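Local atomic coordinates of beta-N-acetylhexosaminidase (PDB entry 4YYF), a protein that probably hydrolyses terminal non-reducing N-acetyl-D-hexosamine residues from N-acetyl-beta-D-hexosaminides, as a family 3 glycoside hydrolase. Residues Ala100-Glu106 against Gly150-Ala156; Val135-Leu140 against Ala188-Leu193; Gly143-Arg147 against Leu193-Val198; Pro157-Val161 against Val182-Ala186; Leu199-Phe205 against Pro244-Gly250. The protein carries 1 engineered substitution. All blocks are in the same frame, centred on the assembly; numbering follows the deposited sequence.

Contact 1: residues Ala100-Glu106 against Gly150-Ala156; sequences AVSVDEE and GVTVDFA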
# COMPACT_ATOMS: atom_id res chain seq x y z
N ALA A 100 9.27 2.12 8.39
CA ALA A 100 8.54 2.76 7.29
C ALA A 100 7.33 3.47 7.87
O ALA A 100 6.62 2.93 8.72
CB ALA A 100 8.11 1.73 6.24
N VAL A 101 7.08 4.69 7.41
CA VAL A 101 5.98 5.48 7.92
C VAL A 101 5.10 5.86 6.74
O VAL A 101 5.54 6.59 5.87
CB VAL A 101 6.51 6.76 8.60
CG1 VAL A 101 5.33 7.63 9.10
CG2 VAL A 101 7.43 6.36 9.77
N SER A 102 3.87 5.35 6.71
CA SER A 102 3.03 5.48 5.53
C SER A 102 1.77 6.29 5.83
O SER A 102 1.40 6.47 6.99
CB SER A 102 2.66 4.10 4.99
OG SER A 102 1.99 3.33 5.98
N VAL A 103 1.11 6.75 4.76
CA VAL A 103 -0.06 7.60 4.88
C VAL A 103 -0.84 7.57 3.56
O VAL A 103 -0.25 7.32 2.50
CB VAL A 103 0.35 9.07 5.22
CG1 VAL A 103 1.14 9.70 4.05
CG2 VAL A 103 -0.87 9.93 5.57
N ASP A 104 -2.15 7.79 3.63
CA ASP A 104 -2.95 8.08 2.44
C ASP A 104 -2.93 9.59 2.15
O ASP A 104 -3.74 10.34 2.69
CB ASP A 104 -4.42 7.68 2.65
CG ASP A 104 -4.68 6.21 2.37
OD1 ASP A 104 -3.82 5.53 1.78
OD2 ASP A 104 -5.79 5.74 2.73
N GLU A 105 -2.04 10.04 1.28
CA GLU A 105 -1.98 11.46 0.94
C GLU A 105 -2.12 11.63 -0.57
O GLU A 105 -1.12 11.76 -1.29
CB GLU A 105 -0.69 12.08 1.50
CG GLU A 105 -0.57 13.58 1.33
CD GLU A 105 -1.84 14.32 1.68
OE1 GLU A 105 -2.51 14.83 0.75
OE2 GLU A 105 -2.18 14.42 2.88
N GLU A 106 -3.37 11.61 -1.05
CA GLU A 106 -3.69 11.66 -2.48
C GLU A 106 -4.08 13.07 -2.91
O GLU A 106 -3.91 13.44 -4.07
CB GLU A 106 -4.89 10.74 -2.78
CG GLU A 106 -4.69 9.28 -2.39
CD GLU A 106 -5.97 8.47 -2.45
OE1 GLU A 106 -6.88 8.84 -3.23
OE2 GLU A 106 -6.06 7.45 -1.71
N GLY A 150 8.61 13.14 8.37
CA GLY A 150 9.03 11.78 8.68
C GLY A 150 8.33 10.68 7.90
O GLY A 150 8.53 9.49 8.16
N VAL A 151 7.50 11.07 6.93
CA VAL A 151 6.81 10.08 6.10
C VAL A 151 7.80 9.48 5.10
O VAL A 151 8.60 10.20 4.53
CB VAL A 151 5.63 10.74 5.35
CG1 VAL A 151 5.07 9.80 4.26
CG2 VAL A 151 4.55 11.15 6.33
N THR A 152 7.75 8.15 4.91
CA THR A 152 8.59 7.47 3.91
C THR A 152 7.82 6.84 2.74
O THR A 152 8.38 6.59 1.66
CB THR A 152 9.51 6.41 4.56
OG1 THR A 152 8.74 5.31 5.07
CG2 THR A 152 10.29 7.02 5.70
N VAL A 153 6.53 6.59 2.96
CA VAL A 153 5.70 5.93 1.96
C VAL A 153 4.38 6.67 1.82
O VAL A 153 3.74 6.96 2.82
CB VAL A 153 5.36 4.47 2.37
CG1 VAL A 153 4.44 3.83 1.33
CG2 VAL A 153 6.63 3.63 2.55
N ASP A 154 3.97 6.97 0.58
CA ASP A 154 2.64 7.52 0.34
C ASP A 154 1.84 6.51 -0.47
O ASP A 154 2.28 6.09 -1.54
CB ASP A 154 2.72 8.86 -0.43
CG ASP A 154 1.36 9.55 -0.58
OD1 ASP A 154 0.35 9.08 -0.01
OD2 ASP A 154 1.30 10.62 -1.25
N PHE A 155 0.66 6.14 0.02
CA PHE A 155 -0.20 5.24 -0.74
C PHE A 155 -0.90 6.05 -1.83
O PHE A 155 -2.10 6.31 -1.76
CB PHE A 155 -1.20 4.56 0.18
CG PHE A 155 -0.57 3.61 1.16
CD1 PHE A 155 0.37 2.67 0.73
CD2 PHE A 155 -0.87 3.67 2.52
CE1 PHE A 155 0.97 1.77 1.64
CE2 PHE A 155 -0.27 2.79 3.43
CZ PHE A 155 0.64 1.84 2.98
N ALA A 156 -0.12 6.44 -2.82
CA ALA A 156 -0.59 7.23 -3.95
C ALA A 156 0.47 7.10 -5.02
O ALA A 156 1.63 6.87 -4.71
CB ALA A 156 -0.77 8.71 -3.52
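The ring of Phe155 receives Asp104 at its edge: OD1 of Asp104 lies near the ring plane, 3.6 Å from Phe155 CD2, with carboxylate and ring turned 75° apart. Ser102 comes to the same ring obliquely, its OG 3.4 Å from Phe155 CE2, and beyond the two segments Tyr288 packs against Phe155 edge-to-face. The second flat group is the Asp154 carboxylate, which reaches across to segment 100-106 because chi1 of -174° sets its CG anti to the backbone N. Asp154 OD1 accepts the N-H of Glu105 on its syn side, N to OD1 2.9 Å and 21° out of the carboxylate plane. Asp154 OD2 lies 2.7 Å from Glu105 O.

Backbone bonds tie the rest together. Val101 O is gripped by the N-H groups of both Thr152 and Val153, while the Thr152 hydroxyl turns back to take Val101 N, OG1 to N 2.9 Å. Farther on, Phe155 N bonds almost straight to Val103 O at 2.9 Å. The buried contact joins strand 100-107 to the short, weakly bonded strand 153-154, which runs parallel to it in the barrel sheet: strand 70-73 flanks 100-106, strand 199-205 flanks 150-156, and Met146 of helix 132-148 packs on Glu105, Val151 and Asp154.

Contact 2: residues Val135-Leu140 against Ala188-Leu193; sequences VYGIAL and AYARGL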
# COMPACT_ATOMS: atom_id res chain seq x y z
N VAL A 135 1.54 18.83 -12.44
CA VAL A 135 1.21 17.81 -11.44
C VAL A 135 2.49 17.21 -10.86
O VAL A 135 2.57 16.95 -9.65
CB VAL A 135 0.26 16.71 -12.02
CG1 VAL A 135 0.09 15.55 -11.05
CG2 VAL A 135 -1.11 17.31 -12.34
N TYR A 136 3.50 17.03 -11.71
CA TYR A 136 4.80 16.57 -11.22
C TYR A 136 5.31 17.51 -10.12
O TYR A 136 5.72 17.06 -9.05
CB TYR A 136 5.84 16.48 -12.36
CG TYR A 136 7.25 16.32 -11.83
CD1 TYR A 136 7.71 15.09 -11.41
CD2 TYR A 136 8.11 17.41 -11.75
CE1 TYR A 136 9.01 14.94 -10.91
CE2 TYR A 136 9.40 17.28 -11.25
CZ TYR A 136 9.84 16.04 -10.83
OH TYR A 136 11.12 15.91 -10.34
N GLY A 137 5.27 18.81 -10.39
CA GLY A 137 5.74 19.82 -9.45
C GLY A 137 4.94 19.84 -8.16
O GLY A 137 5.49 20.04 -7.08
N ILE A 138 3.63 19.65 -8.27
CA ILE A 138 2.79 19.60 -7.08
C ILE A 138 3.16 18.40 -6.20
O ILE A 138 3.30 18.54 -4.98
CB ILE A 138 1.31 19.54 -7.46
CG1 ILE A 138 0.86 20.88 -8.04
CG2 ILE A 138 0.46 19.19 -6.26
CD1 ILE A 138 -0.55 20.87 -8.64
N ALA A 139 3.33 17.24 -6.83
CA ALA A 139 3.68 16.02 -6.11
C ALA A 139 5.07 16.11 -5.48
O ALA A 139 5.28 15.64 -4.36
CB ALA A 139 3.61 14.80 -7.04
N LEU A 140 6.01 16.71 -6.21
CA LEU A 140 7.34 16.95 -5.67
C LEU A 140 7.30 17.83 -4.43
O LEU A 140 7.87 17.50 -3.39
CB LEU A 140 8.24 17.61 -6.73
CG LEU A 140 9.67 17.94 -6.27
CD1 LEU A 140 10.43 16.68 -5.82
CD2 LEU A 140 10.44 18.66 -7.37
N ALA A 188 3.16 11.16 -13.53
CA ALA A 188 3.77 12.41 -13.11
C ALA A 188 3.72 12.52 -11.60
O ALA A 188 4.69 12.96 -10.97
CB ALA A 188 3.06 13.61 -13.77
N TYR A 189 2.59 12.13 -11.02
CA TYR A 189 2.42 12.25 -9.58
C TYR A 189 3.40 11.30 -8.88
O TYR A 189 4.03 11.67 -7.88
CB TYR A 189 0.96 11.97 -9.14
CG TYR A 189 0.60 12.64 -7.82
CD1 TYR A 189 0.98 12.08 -6.61
CD2 TYR A 189 -0.08 13.86 -7.80
CE1 TYR A 189 0.68 12.72 -5.39
CE2 TYR A 189 -0.40 14.49 -6.58
CZ TYR A 189 -0.01 13.91 -5.39
OH TYR A 189 -0.31 14.54 -4.20
N ALA A 190 3.53 10.09 -9.40
CA ALA A 190 4.44 9.11 -8.81
C ALA A 190 5.89 9.59 -8.91
O ALA A 190 6.68 9.43 -7.98
CB ALA A 190 4.27 7.73 -9.46
N ARG A 191 6.21 10.20 -10.05
CA ARG A 191 7.57 10.66 -10.32
C ARG A 191 7.94 11.79 -9.35
O ARG A 191 9.08 11.86 -8.87
CB ARG A 191 7.69 11.09 -11.80
CG ARG A 191 9.11 11.41 -12.26
CD ARG A 191 9.21 11.51 -13.79
NE ARG A 191 8.09 12.23 -14.39
CZ ARG A 191 8.11 13.52 -14.71
NH1 ARG A 191 9.20 14.26 -14.50
NH2 ARG A 191 7.03 14.08 -15.25
N GLY A 192 6.97 12.66 -9.05
CA GLY A 192 7.18 13.76 -8.12
C GLY A 192 7.44 13.24 -6.72
O GLY A 192 8.38 13.70 -6.05
N LEU A 193 6.64 12.28 -6.28
CA LEU A 193 6.85 11.67 -4.96
C LEU A 193 8.21 11.01 -4.89
O LEU A 193 8.96 11.20 -3.93
CB LEU A 193 5.76 10.63 -4.68
CG LEU A 193 4.34 11.14 -4.45
CD1 LEU A 193 3.41 9.95 -4.22
CD2 LEU A 193 4.27 12.10 -3.26
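Arg191 lays its guanidinium flat on one face of the Tyr136 ring, planes 3° apart and centres 4.3 Å from each other. Its chain leaves the helix with CG anti to the backbone N, runs extended through chi2 and then bends at chi3, which folds the guanidinium back over the ring. The overlap is offset: Arg191 NH1 sits 3.5 Å from Tyr136 CD1, toward the ring's rim. The phenol itself is steadied farther along, where Tyr136 OH bonds to Asp195.

On the inner side the roles are reversed, and a tyrosine of the second helix serves as the platform. In Tyr189, CG lies roughly anti to the backbone N (chi1 -155°), turning one ring face toward Ala139, whose CB lies 3.7 Å from the ring centroid, practically on the normal, in a CH-pi contact. Val135 meets the edge of this ring, its CG1 3.7 Å from Tyr189 CD2. Helices 132-148 and 179-196 are neighbours in the outer layer of the TIM barrel and run roughly the same way; the axes of segments 135-140 and 188-193 approach to 7.0 Å and cross at -36°.

Such close approach depends on Gly192. Its CA is 3.5 Å from Tyr136 CE1 and 3.9 Å from Ala139 CB, so backbone and small methyl group fill the crossing point. Just beyond, Leu140 CA points its hydrogen at Gly192 O, 3.4 Å away.

Contact 3: residues Gly143-Arg147 against Leu193-Val198; sequences GRKMR and LRDAGV. With ACT (acetate ion), chain E.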
# COMPACT_ATOMS: atom_id res chain seq x y z
N GLY A 143 5.57 15.92 -1.60
CA GLY A 143 6.49 14.87 -1.16
C GLY A 143 7.55 15.39 -0.20
O GLY A 143 7.85 14.75 0.80
N ARG A 144 8.14 16.54 -0.51
CA ARG A 144 9.15 17.11 0.37
C ARG A 144 8.53 17.49 1.70
O ARG A 144 9.14 17.30 2.75
CB ARG A 144 9.81 18.33 -0.28
CG ARG A 144 10.74 17.97 -1.42
CD ARG A 144 11.14 19.17 -2.24
NE ARG A 144 12.08 18.80 -3.30
CZ ARG A 144 12.41 19.58 -4.32
NH1 ARG A 144 11.87 20.79 -4.42
NH2 ARG A 144 13.27 19.15 -5.24
N LYS A 145 7.30 18.00 1.66
CA LYS A 145 6.59 18.37 2.89
C LYS A 145 6.29 17.14 3.73
O LYS A 145 6.35 17.20 4.96
CB LYS A 145 5.31 19.17 2.58
CG LYS A 145 5.56 20.59 2.08
CD LYS A 145 4.26 21.21 1.58
CE LYS A 145 4.47 22.59 0.97
NZ LYS A 145 3.17 23.26 0.62
N MSE A 146 6.00 16.02 3.08
CA MSE A 146 5.83 14.74 3.78
C MSE A 146 7.13 14.22 4.39
O MSE A 146 7.13 13.72 5.52
CB MSE A 146 5.28 13.66 2.82
CG MSE A 146 3.84 13.89 2.44
SE MSE A 146 3.30 12.51 1.18
CE MSE A 146 2.64 13.68 -0.26
N ARG A 147 8.23 14.30 3.64
CA ARG A 147 9.54 13.92 4.15
C ARG A 147 9.89 14.71 5.41
O ARG A 147 10.42 14.14 6.36
CB ARG A 147 10.63 14.18 3.11
CG ARG A 147 10.60 13.29 1.87
CD ARG A 147 10.77 11.81 2.17
NE ARG A 147 11.97 11.44 2.93
CZ ARG A 147 13.21 11.41 2.44
NH1 ARG A 147 13.45 11.83 1.19
NH2 ARG A 147 14.22 11.01 3.21
N LEU A 193 6.64 12.28 -6.28
CA LEU A 193 6.85 11.67 -4.96
C LEU A 193 8.21 11.01 -4.89
O LEU A 193 8.96 11.20 -3.93
CB LEU A 193 5.76 10.63 -4.68
CG LEU A 193 4.34 11.14 -4.45
CD1 LEU A 193 3.41 9.95 -4.22
CD2 LEU A 193 4.27 12.10 -3.26
N ARG A 194 8.51 10.21 -5.91
CA ARG A 194 9.78 9.49 -6.02
C ARG A 194 10.97 10.46 -5.97
O ARG A 194 11.97 10.21 -5.28
CB ARG A 194 9.79 8.68 -7.34
CG ARG A 194 11.10 8.04 -7.77
CD ARG A 194 10.90 7.20 -9.07
NE ARG A 194 9.71 6.37 -8.91
CZ ARG A 194 8.62 6.43 -9.67
NH1 ARG A 194 7.58 5.65 -9.36
NH2 ARG A 194 8.56 7.24 -10.72
N ASP A 195 10.88 11.57 -6.70
CA ASP A 195 11.99 12.53 -6.70
C ASP A 195 12.15 13.26 -5.36
O ASP A 195 13.22 13.80 -5.06
CB ASP A 195 11.86 13.53 -7.86
CG ASP A 195 12.13 12.90 -9.22
OD1 ASP A 195 12.62 11.76 -9.26
OD2 ASP A 195 11.83 13.54 -10.27
N ALA A 196 11.09 13.28 -4.57
CA ALA A 196 11.15 13.79 -3.20
C ALA A 196 11.76 12.75 -2.25
O ALA A 196 12.13 13.06 -1.11
CB ALA A 196 9.77 14.20 -2.70
N GLY A 197 11.85 11.50 -2.71
CA GLY A 197 12.39 10.43 -1.89
C GLY A 197 11.32 9.69 -1.11
O GLY A 197 11.63 8.92 -0.18
N VAL A 198 10.07 9.88 -1.51
CA VAL A 198 8.94 9.16 -0.91
C VAL A 198 8.67 7.97 -1.81
O VAL A 198 8.72 8.11 -3.03
CB VAL A 198 7.67 10.06 -0.88
CG1 VAL A 198 6.45 9.26 -0.40
CG2 VAL A 198 7.89 11.27 0.03
C ACT E . 1.48 21.91 -2.43
O ACT E . 2.45 22.15 -1.68
OXT ACT E . 0.39 21.71 -1.85
CH3 ACT E . 1.62 21.85 -3.92
O HOH W 1 14.18 16.45 -5.71
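Arg147 curls round to the end of the opposite helix through three successive turns of about -60° at chi1, chi2 and chi3, which bring its guanidinium alongside Ala196 and Gly197. NH1 of Arg147 donates to Ala196 O at 2.9 Å; the donor lies in the carbonyl plane, on a lone pair, and the oxygen is only 4° out of the guanidinium plane. Gly197 O lies over one face of the same group. The aliphatic part of the arginine slides past Val198 in the opposite direction, Arg147 CD 3.6 Å from Val198 CG2.

Deeper in, Ala196 turns its methyl group onto the helix backbone at Gly143, with CB 3.5 Å from Gly143 C, where the glycine permits such an approach. Met146, a selenomethionine, bends at chi3 and brings CE to 3.8 Å from Leu193 CD2, the two side chains crossing obliquely. On the outer side a water bridges Arg144 NH2 and Asp195 O, accepting from the first and donating to the second.

Lys145 faces elsewhere and binds an acetate, probably from the crystallisation liquor, that Arg142 also holds. Ala196 O is one of the carbonyls at the C-terminal end of helix 179-196, where the arginine's positive charge would probably suit the helix dipole. There Gly197, with positive phi, closes the helix in a Schellman motif, just before the chain enters barrel strand 199-205.

Contact 4: residues Pro157-Val161 against Val182-Ala186; sequences PVVDV and VTEYA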
# COMPACT_ATOMS: atom_id res chain seq x y z
N PRO A 157 0.10 7.27 -6.30
CA PRO A 157 -1.19 7.67 -6.85
C PRO A 157 -2.12 6.50 -7.08
O PRO A 157 -1.71 5.37 -7.34
CB PRO A 157 -0.81 8.26 -8.21
CG PRO A 157 0.37 7.41 -8.64
CD PRO A 157 1.15 7.21 -7.35
N VAL A 158 -3.41 6.81 -7.00
CA VAL A 158 -4.46 5.95 -7.51
C VAL A 158 -4.30 5.87 -9.02
O VAL A 158 -4.19 6.90 -9.69
CB VAL A 158 -5.83 6.58 -7.19
CG1 VAL A 158 -6.96 5.86 -7.94
CG2 VAL A 158 -6.06 6.56 -5.68
N VAL A 159 -4.27 4.66 -9.56
CA VAL A 159 -4.23 4.50 -11.02
C VAL A 159 -5.52 3.86 -11.52
O VAL A 159 -5.66 3.56 -12.71
CB VAL A 159 -2.99 3.71 -11.49
CG1 VAL A 159 -1.69 4.46 -11.12
CG2 VAL A 159 -2.99 2.32 -10.89
N ASP A 160 -6.48 3.69 -10.61
CA ASP A 160 -7.82 3.29 -11.00
C ASP A 160 -8.39 4.22 -12.07
O ASP A 160 -8.15 5.43 -12.06
CB ASP A 160 -8.76 3.30 -9.79
CG ASP A 160 -8.35 2.32 -8.71
OD1 ASP A 160 -7.84 1.23 -9.05
OD2 ASP A 160 -8.52 2.66 -7.52
N VAL A 161 -9.14 3.63 -12.99
CA VAL A 161 -9.71 4.34 -14.12
C VAL A 161 -11.22 4.33 -13.93
O VAL A 161 -11.80 3.27 -13.75
CB VAL A 161 -9.36 3.59 -15.42
CG1 VAL A 161 -10.00 4.25 -16.62
CG2 VAL A 161 -7.84 3.48 -15.58
N VAL A 182 -4.65 8.57 -17.30
CA VAL A 182 -4.19 8.10 -16.00
C VAL A 182 -2.68 7.87 -16.03
O VAL A 182 -1.97 8.32 -15.13
CB VAL A 182 -4.92 6.82 -15.55
CG1 VAL A 182 -4.23 6.21 -14.32
CG2 VAL A 182 -6.38 7.12 -15.25
N THR A 183 -2.20 7.21 -17.07
CA THR A 183 -0.77 6.92 -17.17
C THR A 183 0.06 8.20 -17.12
O THR A 183 1.03 8.30 -16.37
CB THR A 183 -0.45 6.15 -18.44
OG1 THR A 183 -1.21 4.93 -18.44
CG2 THR A 183 1.04 5.83 -18.52
N GLU A 184 -0.33 9.19 -17.91
CA GLU A 184 0.39 10.46 -17.92
C GLU A 184 0.36 11.16 -16.57
O GLU A 184 1.40 11.52 -16.03
CB GLU A 184 -0.18 11.39 -18.99
CG GLU A 184 0.70 12.59 -19.27
CD GLU A 184 0.05 13.60 -20.19
OE1 GLU A 184 -1.14 13.41 -20.53
OE2 GLU A 184 0.73 14.58 -20.56
N TYR A 185 -0.83 11.33 -16.00
CA TYR A 185 -0.97 12.12 -14.78
C TYR A 185 -0.54 11.38 -13.51
O TYR A 185 0.21 11.93 -12.69
CB TYR A 185 -2.38 12.70 -14.66
CG TYR A 185 -2.58 13.91 -15.52
CD1 TYR A 185 -2.83 13.79 -16.88
CD2 TYR A 185 -2.49 15.19 -14.98
CE1 TYR A 185 -2.99 14.91 -17.69
CE2 TYR A 185 -2.65 16.32 -15.77
CZ TYR A 185 -2.90 16.17 -17.12
OH TYR A 185 -3.06 17.29 -17.89
N ALA A 186 -0.99 10.14 -13.33
CA ALA A 186 -0.51 9.38 -12.17
C ALA A 186 1.00 9.15 -12.28
O ALA A 186 1.71 9.14 -11.27
CB ALA A 186 -1.25 8.06 -12.05
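Val182 and Ala186, one helical turn apart, point their side chains at the chain running from Pro157 to Val161. Val182 spreads its two methyl groups over different residues. CG1, anti to the backbone N at chi1 of 169°, rests against Val159, 3.4 Å from its carbonyl O and 4.0 Å from its CB. CG2 instead meets Val161 CG2 at 3.9 Å, the two valines crossing at a slant.

Ala186 takes the other end. Its CB touches both Val159 CG1, at 3.7 Å, and Pro157 CG, at 3.8 Å, so that the isopropyl group and the proline ring share one methyl group. Pro157 CG also approaches Ala186 O, 3.4 Å away. The peptide before Pro157 is cis. No hydrogen bond joins the segments, and the contact is buried apolar packing, continued by Leu202 of strand 199-205, which touches Pro157 and Val159.

The Asp160 carboxylate is instead hydrogen-bonded to His204 ND1 and His208 N. The arrangement is that of a beta-alpha loop of a TIM barrel, following strand 153-154 and packed on helix 179-196; such loops, at the C-terminal ends of the strands, characteristically line the active-site pocket.

Contact 5: residues Leu199-Phe205 against Pro244-Gly250; sequences LPVLKHF and PVAVMVG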
# COMPACT_ATOMS: atom_id res chain seq x y z
N LEU A 199 8.38 6.80 -1.23
CA LEU A 199 8.01 5.65 -2.05
C LEU A 199 6.56 5.77 -2.48
O LEU A 199 5.66 5.74 -1.65
CB LEU A 199 8.18 4.34 -1.25
CG LEU A 199 7.75 3.07 -1.99
CD1 LEU A 199 8.71 2.75 -3.18
CD2 LEU A 199 7.67 1.88 -1.02
N PRO A 200 6.31 5.91 -3.79
CA PRO A 200 4.91 5.93 -4.23
C PRO A 200 4.35 4.51 -4.37
O PRO A 200 5.11 3.56 -4.61
CB PRO A 200 4.98 6.63 -5.59
CG PRO A 200 6.36 6.36 -6.10
CD PRO A 200 7.26 6.09 -4.92
N VAL A 201 3.04 4.37 -4.18
CA VAL A 201 2.39 3.05 -4.27
C VAL A 201 1.19 3.14 -5.22
O VAL A 201 0.21 3.81 -4.92
CB VAL A 201 1.91 2.55 -2.89
CG1 VAL A 201 1.42 1.08 -3.00
CG2 VAL A 201 3.04 2.65 -1.83
N LEU A 202 1.29 2.48 -6.37
CA LEU A 202 0.20 2.45 -7.35
C LEU A 202 -0.95 1.57 -6.84
O LEU A 202 -0.73 0.44 -6.42
CB LEU A 202 0.72 1.86 -8.66
CG LEU A 202 2.03 2.44 -9.21
CD1 LEU A 202 2.49 1.64 -10.43
CD2 LEU A 202 1.86 3.91 -9.58
N LYS A 203 -2.19 2.07 -6.89
CA LYS A 203 -3.33 1.32 -6.34
C LYS A 203 -4.59 1.58 -7.18
O LYS A 203 -4.65 2.61 -7.85
CB LYS A 203 -3.53 1.69 -4.86
CG LYS A 203 -4.05 3.10 -4.62
CD LYS A 203 -3.89 3.51 -3.14
CE LYS A 203 -4.64 4.81 -2.83
NZ LYS A 203 -4.45 5.23 -1.39
N HIS A 204 -5.60 0.70 -7.17
CA HIS A 204 -5.65 -0.56 -6.42
C HIS A 204 -5.67 -1.74 -7.40
O HIS A 204 -6.70 -2.02 -8.03
CB HIS A 204 -6.93 -0.60 -5.54
CG HIS A 204 -7.09 0.56 -4.61
ND1 HIS A 204 -7.62 1.78 -5.02
CD2 HIS A 204 -6.83 0.71 -3.29
CE1 HIS A 204 -7.64 2.61 -4.00
NE2 HIS A 204 -7.17 1.98 -2.92
N PHE A 205 -4.55 -2.44 -7.53
CA PHE A 205 -4.37 -3.51 -8.53
C PHE A 205 -5.31 -4.71 -8.29
O PHE A 205 -5.50 -5.14 -7.15
CB PHE A 205 -2.91 -3.97 -8.49
CG PHE A 205 -2.52 -4.97 -9.55
CD1 PHE A 205 -2.66 -6.34 -9.33
CD2 PHE A 205 -1.96 -4.54 -10.75
CE1 PHE A 205 -2.28 -7.26 -10.30
CE2 PHE A 205 -1.57 -5.47 -11.72
CZ PHE A 205 -1.73 -6.83 -11.49
N PRO A 244 12.13 3.74 -7.79
CA PRO A 244 11.38 2.83 -6.91
C PRO A 244 9.88 3.08 -6.96
O PRO A 244 9.40 4.22 -7.09
CB PRO A 244 11.94 3.13 -5.52
CG PRO A 244 12.48 4.51 -5.61
CD PRO A 244 12.96 4.69 -7.02
N VAL A 245 9.13 1.99 -6.87
CA VAL A 245 7.69 2.07 -6.88
C VAL A 245 7.18 0.78 -6.23
O VAL A 245 7.84 -0.25 -6.28
CB VAL A 245 7.14 2.25 -8.33
CG1 VAL A 245 7.34 0.97 -9.15
CG2 VAL A 245 5.66 2.67 -8.32
N ALA A 246 6.01 0.86 -5.60
CA ALA A 246 5.36 -0.30 -5.02
C ALA A 246 3.97 -0.39 -5.62
O ALA A 246 3.52 0.53 -6.29
CB ALA A 246 5.28 -0.19 -3.49
N VAL A 247 3.30 -1.51 -5.39
CA VAL A 247 1.93 -1.69 -5.86
C VAL A 247 1.09 -2.12 -4.66
O VAL A 247 1.57 -2.87 -3.82
CB VAL A 247 1.86 -2.77 -6.97
CG1 VAL A 247 0.39 -3.15 -7.31
CG2 VAL A 247 2.60 -2.30 -8.24
N MSE A 248 -0.14 -1.62 -4.58
CA MSE A 248 -1.11 -2.11 -3.60
C MSE A 248 -2.23 -2.88 -4.30
O MSE A 248 -2.85 -2.37 -5.24
CB MSE A 248 -1.72 -0.96 -2.81
CG MSE A 248 -2.84 -1.39 -1.83
SE MSE A 248 -3.52 0.14 -0.80
CE MSE A 248 -2.07 0.27 0.45
N VAL A 249 -2.51 -4.09 -3.82
CA VAL A 249 -3.57 -4.92 -4.39
C VAL A 249 -4.87 -4.70 -3.60
O VAL A 249 -4.85 -4.71 -2.37
CB VAL A 249 -3.19 -6.41 -4.35
CG1 VAL A 249 -4.34 -7.27 -4.86
CG2 VAL A 249 -1.96 -6.66 -5.21
N GLY A 250 -5.98 -4.49 -4.29
CA GLY A 250 -7.25 -4.23 -3.62
C GLY A 250 -8.02 -5.52 -3.34
O GLY A 250 -7.54 -6.61 -3.64
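Met248 N donates to Leu202 O at 2.8 Å in a nearly straight bond, 174° at the hydrogen, with the donor tilted 21° from the carbonyl plane. It belongs to a ladder between two neighbouring parallel strands of the TIM barrel, in which Ala246 N bonds to Pro200 O and Leu202 N to Ala246 O. Between Leu202 and Phe205 the register slips by one residue, a beta bulge at a cis peptide before His204; past it, Phe205 N reaches Met248 O and Gly250 N reaches Phe205 O at 3.0 Å.

The face carrying Leu202, Val247, Phe205 and Val249 looks toward the surrounding helices. Phe205 CB lies 3.6 Å from Val247 CG1, while its ring meets Tyr236 edge-to-face and packs on helix 267-275. Leu202 crosses Val245 at about a right angle, CG to CG2 3.7 Å. On the opposite face Val201 CG2 stands 4.0 Å from Ala246 CB, and Val201 CG1 touches Met248 CB at 3.7 Å.

Lys203 takes chi1 of 70°, which places its CG over the centre of the His204 ring; its chain then runs extended to NZ, bonded to Phe155 O and paired with Glu106. His204 ND1 bonds to Asp160, and an acetate lies near this side chain. Selenomethionine Met248 runs beside both residues, its SE 4.1 Å from Lys203 CD and 4.2 Å from His204 CD2.

All five contacts lie within the TIM-barrel domain. Contacts 1 and 5 join parallel strands, their centres about 11 Å apart, with strands 153-154 and 199-205 adjacent in the same sheet. Contacts 2 and 3 lie about 9 Å apart along one helix pair, 132-148 with 179-196, and share Leu193. Contact 4 uses the earlier part of helix 179-196 and is nested in the loops closed by contacts 2 and 3. Along the chain, contact 1 interleaves with contacts 2 and 3, whereas contact 5 follows all the others. Lys203 links contacts 1 and 5, and the Asp160-His204 bond joins contacts 4 and 5, so helix layer, barrel wall and loop form one continuous unit.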